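Local coordinates for protein lovastatin nonaketide synthase, polyketide synthase component (Aspergillus terreus, PDB 7CPX) that builds the nonaketide precursor of lovastatin by repeatedly condensing malonyl units and reducing, dehydrating and methylating the growing chain, together with LovC, at residues L842-K855 with V869-K881. The protein carries 2 engineered substitutions. Numbering follows the deposited sequence.
Sequences LDIGIEVGCHPALK and VDLAYTGCLERGK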
ATOM      1  N   LEU A 842      62.801  12.033  29.774  1.00185.74           N
ATOM      2  CA  LEU A 842      63.409  12.311  28.481  1.00185.74           C
ATOM      3  C   LEU A 842      62.640  11.601  27.376  1.00185.74           C
ATOM      4  O   LEU A 842      62.156  10.480  27.553  1.00185.74           O
ATOM      5  CB  LEU A 842      64.871  11.862  28.477  1.00185.74           C
ATOM      6  CG  LEU A 842      65.625  12.041  27.157  1.00185.74           C
ATOM      7  CD1 LEU A 842      65.732  13.514  26.791  1.00185.74           C
ATOM      8  CD2 LEU A 842      67.001  11.406  27.244  1.00185.74           C
ATOM      9  N   ASP A 843      62.532  12.263  26.226  1.00175.04           N
ATOM     10  CA  ASP A 843      61.761  11.755  25.099  1.00175.04           C
ATOM     11  C   ASP A 843      62.631  11.286  23.945  1.00175.04           C
ATOM     12  O   ASP A 843      62.439  10.174  23.444  1.00175.04           O
ATOM     13  CB  ASP A 843      60.786  12.835  24.608  1.00175.04           C
ATOM     14  CG  ASP A 843      59.770  13.226  25.663  1.00175.04           C
ATOM     15  OD1 ASP A 843      59.261  12.325  26.361  1.00175.04           O
ATOM     16  OD2 ASP A 843      59.489  14.435  25.801  1.00175.04           O
ATOM     17  N   ILE A 844      63.589  12.101  23.501  1.00172.93           N
ATOM     18  CA  ILE A 844      64.376  11.794  22.314  1.00172.93           C
ATOM     19  C   ILE A 844      65.848  12.067  22.604  1.00172.93           C
ATOM     20  O   ILE A 844      66.204  12.699  23.597  1.00172.93           O
ATOM     21  CB  ILE A 844      63.888  12.595  21.086  1.00172.93           C
ATOM     22  CG1 ILE A 844      64.691  12.240  19.832  1.00172.93           C
ATOM     23  CG2 ILE A 844      63.946  14.091  21.365  1.00172.93           C
ATOM     24  CD1 ILE A 844      64.024  12.668  18.546  1.00172.93           C
ATOM     25  N   GLY A 845      66.704  11.545  21.742  1.00178.78           N
ATOM     26  CA  GLY A 845      68.122  11.863  21.785  1.00178.78           C
ATOM     27  C   GLY A 845      68.640  12.157  20.395  1.00178.78           C
ATOM     28  O   GLY A 845      68.250  11.509  19.425  1.00178.78           O
ATOM     29  N   ILE A 846      69.519  13.151  20.310  1.00180.42           N
ATOM     30  CA  ILE A 846      70.095  13.596  19.046  1.00180.42           C
ATOM     31  C   ILE A 846      71.606  13.449  19.131  1.00180.42           C
ATOM     32  O   ILE A 846      72.236  13.969  20.062  1.00180.42           O
ATOM     33  CB  ILE A 846      69.708  15.045  18.717  1.00180.42           C
ATOM     34  CG1 ILE A 846      68.235  15.119  18.317  1.00180.42           C
ATOM     35  CG2 ILE A 846      70.589  15.588  17.600  1.00180.42           C
ATOM     36  CD1 ILE A 846      67.682  16.526  18.287  1.00180.42           C
ATOM     37  N   GLU A 847      72.183  12.749  18.157  1.00190.80           N
ATOM     38  CA  GLU A 847      73.632  12.631  18.021  1.00190.80           C
ATOM     39  C   GLU A 847      74.130  13.864  17.280  1.00190.80           C
ATOM     40  O   GLU A 847      74.284  13.869  16.058  1.00190.80           O
ATOM     41  CB  GLU A 847      74.009  11.349  17.291  1.00190.80           C
ATOM     42  CG  GLU A 847      75.508  11.158  17.116  1.00190.80           C
ATOM     43  CD  GLU A 847      75.863   9.787  16.577  1.00190.80           C
ATOM     44  OE1 GLU A 847      74.978   8.907  16.552  1.00190.80           O
ATOM     45  OE2 GLU A 847      77.029   9.588  16.177  1.00190.80           O
ATOM     46  N   VAL A 848      74.391  14.924  18.042  1.00190.49           N
ATOM     47  CA  VAL A 848      74.886  16.163  17.458  1.00190.49           C
ATOM     48  C   VAL A 848      76.239  15.893  16.821  1.00190.49           C
ATOM     49  O   VAL A 848      77.176  15.436  17.488  1.00190.49           O
ATOM     50  CB  VAL A 848      74.981  17.264  18.520  1.00190.49           C
ATOM     51  CG1 VAL A 848      75.359  18.591  17.877  1.00190.49           C
ATOM     52  CG2 VAL A 848      73.671  17.388  19.285  1.00190.49           C
ATOM     53  N   GLY A 849      76.347  16.169  15.532  1.00192.42           N
ATOM     54  CA  GLY A 849      77.607  16.031  14.823  1.00192.42           C
ATOM     55  C   GLY A 849      77.602  14.831  13.887  1.00192.42           C
ATOM     56  O   GLY A 849      76.695  14.674  13.072  1.00192.42           O
ATOM     57  N   CYS A 850      78.613  13.975  14.024  1.00197.06           N
ATOM     58  CA  CYS A 850      78.934  12.975  13.006  1.00197.06           C
ATOM     59  C   CYS A 850      78.246  11.646  13.325  1.00197.06           C
ATOM     60  O   CYS A 850      78.820  10.713  13.889  1.00197.06           O
ATOM     61  CB  CYS A 850      80.444  12.821  12.896  1.00197.06           C
ATOM     62  SG  CYS A 850      81.298  14.411  12.927  1.00197.06           S
ATOM     63  N   HIS A 851      76.974  11.584  12.941  1.00192.55           N
ATOM     64  CA  HIS A 851      76.234  10.334  12.952  1.00192.55           C
ATOM     65  C   HIS A 851      76.852   9.376  11.931  1.00192.55           C
ATOM     66  O   HIS A 851      77.385   9.818  10.908  1.00192.55           O
ATOM     67  CB  HIS A 851      74.769  10.614  12.618  1.00192.55           C
ATOM     68  CG  HIS A 851      73.836   9.480  12.910  1.00192.55           C
ATOM     69  ND1 HIS A 851      73.326   8.665  11.923  1.00192.55           N
ATOM     70  CD2 HIS A 851      73.298   9.045  14.074  1.00192.55           C
ATOM     71  CE1 HIS A 851      72.524   7.767  12.467  1.00192.55           C
ATOM     72  NE2 HIS A 851      72.492   7.974  13.772  1.00192.55           N
ATOM     73  N   PRO A 852      76.802   8.052  12.171  1.00196.15           N
ATOM     74  CA  PRO A 852      76.270   7.246  13.274  1.00196.15           C
ATOM     75  C   PRO A 852      77.331   6.703  14.233  1.00196.15           C
ATOM     76  O   PRO A 852      77.284   5.523  14.583  1.00196.15           O
ATOM     77  CB  PRO A 852      75.599   6.094  12.533  1.00196.15           C
ATOM     78  CG  PRO A 852      76.537   5.845  11.386  1.00196.15           C
ATOM     79  CD  PRO A 852      77.157   7.191  11.029  1.00196.15           C
ATOM     80  N   ALA A 853      78.275   7.545  14.651  1.00198.16           N
ATOM     81  CA  ALA A 853      79.366   7.056  15.488  1.00198.16           C
ATOM     82  C   ALA A 853      78.859   6.543  16.831  1.00198.16           C
ATOM     83  O   ALA A 853      79.301   5.490  17.305  1.00198.16           O
ATOM     84  CB  ALA A 853      80.400   8.161  15.694  1.00198.16           C
ATOM     85  N   LEU A 854      77.932   7.267  17.458  1.00198.20           N
ATOM     86  CA  LEU A 854      77.488   6.974  18.815  1.00198.20           C
ATOM     87  C   LEU A 854      76.070   6.419  18.875  1.00198.20           C
ATOM     88  O   LEU A 854      75.510   6.308  19.970  1.00198.20           O
ATOM     89  CB  LEU A 854      77.581   8.236  19.675  1.00198.20           C
ATOM     90  CG  LEU A 854      78.982   8.814  19.880  1.00198.20           C
ATOM     91  CD1 LEU A 854      78.899  10.207  20.483  1.00198.20           C
ATOM     92  CD2 LEU A 854      79.815   7.898  20.762  1.00198.20           C
ATOM     93  N   LYS A 855      75.475   6.063  17.737  1.00195.56           N
ATOM     94  CA  LYS A 855      74.063   5.689  17.729  1.00195.56           C
ATOM     95  C   LYS A 855      73.829   4.386  18.487  1.00195.56           C
ATOM     96  O   LYS A 855      73.090   4.351  19.478  1.00195.56           O
ATOM     97  CB  LYS A 855      73.565   5.573  16.287  1.00195.56           C
ATOM     98  CG  LYS A 855      72.067   5.304  16.168  1.00195.56           C
ATOM     99  CD  LYS A 855      71.751   3.822  15.997  1.00195.56           C
ATOM    100  CE  LYS A 855      72.131   3.322  14.612  1.00195.56           C
ATOM    101  NZ  LYS A 855      71.750   1.898  14.411  1.00195.56           N
ATOM    102  N   VAL A 869      62.913   0.824  27.496  1.00199.77           N
ATOM    103  CA  VAL A 869      62.445   2.129  27.024  1.00199.77           C
ATOM    104  C   VAL A 869      63.311   2.485  25.819  1.00199.77           C
ATOM    105  O   VAL A 869      64.420   3.003  25.949  1.00199.77           O
ATOM    106  CB  VAL A 869      62.506   3.190  28.119  1.00199.77           C
ATOM    107  CG1 VAL A 869      61.893   4.494  27.628  1.00199.77           C
ATOM    108  CG2 VAL A 869      61.801   2.704  29.380  1.00199.77           C
ATOM    109  N   ASP A 870      62.791   2.198  24.624  1.00197.35           N
ATOM    110  CA  ASP A 870      63.500   2.480  23.376  1.00197.35           C
ATOM    111  C   ASP A 870      63.219   3.926  22.978  1.00197.35           C
ATOM    112  O   ASP A 870      62.396   4.224  22.109  1.00197.35           O
ATOM    113  CB  ASP A 870      63.078   1.502  22.287  1.00197.35           C
ATOM    114  CG  ASP A 870      63.844   1.702  20.994  1.00197.35           C
ATOM    115  OD1 ASP A 870      64.774   2.535  20.972  1.00197.35           O
ATOM    116  OD2 ASP A 870      63.514   1.025  19.997  1.00197.35           O
ATOM    117  N   LEU A 871      63.925   4.842  23.634  1.00189.77           N
ATOM    118  CA  LEU A 871      63.775   6.255  23.325  1.00189.77           C
ATOM    119  C   LEU A 871      64.250   6.545  21.907  1.00189.77           C
ATOM    120  O   LEU A 871      65.184   5.922  21.396  1.00189.77           O
ATOM    121  CB  LEU A 871      64.555   7.112  24.323  1.00189.77           C
ATOM    122  CG  LEU A 871      64.056   7.105  25.771  1.00189.77           C
ATOM    123  CD1 LEU A 871      64.864   8.074  26.619  1.00189.77           C
ATOM    124  CD2 LEU A 871      62.574   7.444  25.846  1.00189.77           C
ATOM    125  N   ALA A 872      63.590   7.509  21.273  1.00175.96           N
ATOM    126  CA  ALA A 872      63.901   7.852  19.893  1.00175.96           C
ATOM    127  C   ALA A 872      65.330   8.366  19.775  1.00175.96           C
ATOM    128  O   ALA A 872      65.859   9.013  20.681  1.00175.96           O
ATOM    129  CB  ALA A 872      62.922   8.906  19.382  1.00175.96           C
ATOM    130  N   TYR A 873      65.957   8.069  18.638  1.00186.63           N
ATOM    131  CA  TYR A 873      67.313   8.512  18.348  1.00186.63           C
ATOM    132  C   TYR A 873      67.346   9.148  16.967  1.00186.63           C
ATOM    133  O   TYR A 873      66.671   8.682  16.045  1.00186.63           O
ATOM    134  CB  TYR A 873      68.298   7.344  18.411  1.00186.63           C
ATOM    135  CG  TYR A 873      69.716   7.764  18.714  1.00186.63           C
ATOM    136  CD1 TYR A 873      70.196   7.758  20.014  1.00186.63           C
ATOM    137  CD2 TYR A 873      70.572   8.167  17.701  1.00186.63           C
ATOM    138  CE1 TYR A 873      71.490   8.140  20.298  1.00186.63           C
ATOM    139  CE2 TYR A 873      71.870   8.551  17.976  1.00186.63           C
ATOM    140  CZ  TYR A 873      72.323   8.536  19.278  1.00186.63           C
ATOM    141  OH  TYR A 873      73.615   8.915  19.570  1.00186.63           O
ATOM    142  N   THR A 874      68.134  10.214  16.827  1.00176.55           N
ATOM    143  CA  THR A 874      68.151  10.989  15.593  1.00176.55           C
ATOM    144  C   THR A 874      69.552  11.500  15.298  1.00176.55           C
ATOM    145  O   THR A 874      70.201  12.079  16.172  1.00176.55           O
ATOM    146  CB  THR A 874      67.183  12.173  15.683  1.00176.55           C
ATOM    147  OG1 THR A 874      65.847  11.688  15.853  1.00176.55           O
ATOM    148  CG2 THR A 874      67.259  13.024  14.431  1.00176.55           C
ATOM    149  N   GLY A 875      70.000  11.306  14.061  1.00180.84           N
ATOM    150  CA  GLY A 875      71.237  11.886  13.581  1.00180.84           C
ATOM    151  C   GLY A 875      70.966  13.133  12.758  1.00180.84           C
ATOM    152  O   GLY A 875      69.930  13.250  12.108  1.00180.84           O
ATOM    153  N   CYS A 876      71.916  14.071  12.792  1.00180.77           N
ATOM    154  CA  CYS A 876      71.765  15.347  12.108  1.00180.77           C
ATOM    155  C   CYS A 876      72.862  15.645  11.097  1.00180.77           C
ATOM    156  O   CYS A 876      72.722  16.606  10.331  1.00180.77           O
ATOM    157  CB  CYS A 876      71.709  16.495  13.127  1.00180.77           C
ATOM    158  SG  CYS A 876      73.171  16.625  14.172  1.00180.77           S
ATOM    159  N   LEU A 877      73.943  14.868  11.069  1.00187.89           N
ATOM    160  CA  LEU A 877      74.985  15.013  10.051  1.00187.89           C
ATOM    161  C   LEU A 877      75.509  13.611   9.755  1.00187.89           C
ATOM    162  O   LEU A 877      76.371  13.096  10.473  1.00187.89           O
ATOM    163  CB  LEU A 877      76.098  15.949  10.510  1.00187.89           C
ATOM    164  CG  LEU A 877      76.687  16.864   9.433  1.00187.89           C
ATOM    165  CD1 LEU A 877      75.643  17.847   8.920  1.00187.89           C
ATOM    166  CD2 LEU A 877      77.896  17.609   9.968  1.00187.89           C
ATOM    167  N   GLU A 878      74.979  12.999   8.699  1.00185.61           N
ATOM    168  CA  GLU A 878      75.288  11.616   8.380  1.00185.61           C
ATOM    169  C   GLU A 878      76.650  11.513   7.695  1.00185.61           C
ATOM    170  O   GLU A 878      77.340  12.509   7.458  1.00185.61           O
ATOM    171  CB  GLU A 878      74.184  11.017   7.510  1.00185.61           C
ATOM    172  CG  GLU A 878      72.946  10.593   8.286  1.00185.61           C
ATOM    173  CD  GLU A 878      72.198  11.765   8.886  1.00185.61           C
ATOM    174  OE1 GLU A 878      72.173  12.840   8.254  1.00185.61           O
ATOM    175  OE2 GLU A 878      71.641  11.612   9.993  1.00185.61           O
ATOM    176  N   ARG A 879      77.039  10.283   7.374  1.00189.63           N
ATOM    177  CA  ARG A 879      78.358   9.991   6.818  1.00189.63           C
ATOM    178  C   ARG A 879      78.320  10.225   5.313  1.00189.63           C
ATOM    179  O   ARG A 879      77.818   9.394   4.554  1.00189.63           O
ATOM    180  CB  ARG A 879      78.762   8.560   7.155  1.00189.63           C
ATOM    181  CG  ARG A 879      80.231   8.240   6.923  1.00189.63           C
ATOM    182  CD  ARG A 879      80.481   7.643   5.548  1.00189.63           C
ATOM    183  NE  ARG A 879      81.796   7.017   5.468  1.00189.63           N
ATOM    184  CZ  ARG A 879      82.919   7.651   5.156  1.00189.63           C
ATOM    185  NH1 ARG A 879      82.929   8.945   4.875  1.00189.63           N
ATOM    186  NH2 ARG A 879      84.061   6.972   5.128  1.00189.63           N
ATOM    187  N   GLY A 880      78.852  11.365   4.879  1.00183.82           N
ATOM    188  CA  GLY A 880      78.933  11.678   3.467  1.00183.82           C
ATOM    189  C   GLY A 880      77.653  12.186   2.844  1.00183.82           C
ATOM    190  O   GLY A 880      77.594  12.315   1.616  1.00183.82           O
ATOM    191  N   LYS A 881      76.631  12.477   3.641  1.00180.87           N
ATOM    192  CA  LYS A 881      75.363  12.958   3.116  1.00180.87           C
ATOM    193  C   LYS A 881      75.336  14.485   3.096  1.00180.87           C
ATOM    194  O   LYS A 881      76.155  15.159   3.723  1.00180.87           O
ATOM    195  CB  LYS A 881      74.199  12.417   3.947  1.00180.87           C
ATOM    196  CG  LYS A 881      74.297  10.933   4.266  1.00180.87           C
ATOM    197  CD  LYS A 881      74.568  10.097   3.025  1.00180.87           C
ATOM    198  CE  LYS A 881      74.556   8.612   3.351  1.00180.87           C
ATOM    199  NZ  LYS A 881      75.235   7.805   2.302  1.00180.87           N
TER
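T874 O takes the backbone N-H of E847 at 2.9 Å, and the CA-H of I846 leans on the same oxygen. Two further rungs, G845 N to A872 O and T874 N to G845 O, complete the ladder between strands 844-848 and 872-875, a textbook parallel pairing whose return runs through helix 855-865. This beta-alpha-beta unit forms the border of the five-stranded parallel sheet in the malonyl-CoA:ACP transacylase domain: 872-875 is outermost within the chain, while 844-848 bonds to strand 558-563 along its other edge.

The two faces differ in character. On one, I844 CG1 packs on A872 CB, and I844 CD1 reaches T874 OG1 at 3.4 Å; helix 883-898 covers I844 and T874. On the other, G845 O lies over one face of the Y873 ring, offset toward its rim, and K855 O over the opposite face. A chi1 of -155°, with CG anti to the backbone N, swings the ring across to E847 and K855. Its OH comes within 3.3 Å of E847 OE1, at best a weak hydrogen bond, the carboxylate and ring planes standing 76° apart. The second oxygen, OE2, accepts L854 N at 2.8 Å from above the carboxylate plane, which ties the strand to the residue just before the helix.

Beyond the strands, G849 N donates to C876 SG at 3.5 Å. The H851 ring is sandwiched between P852 CB and G875, whose CA makes a CH-pi contact 3.8 Å from the ring centroid.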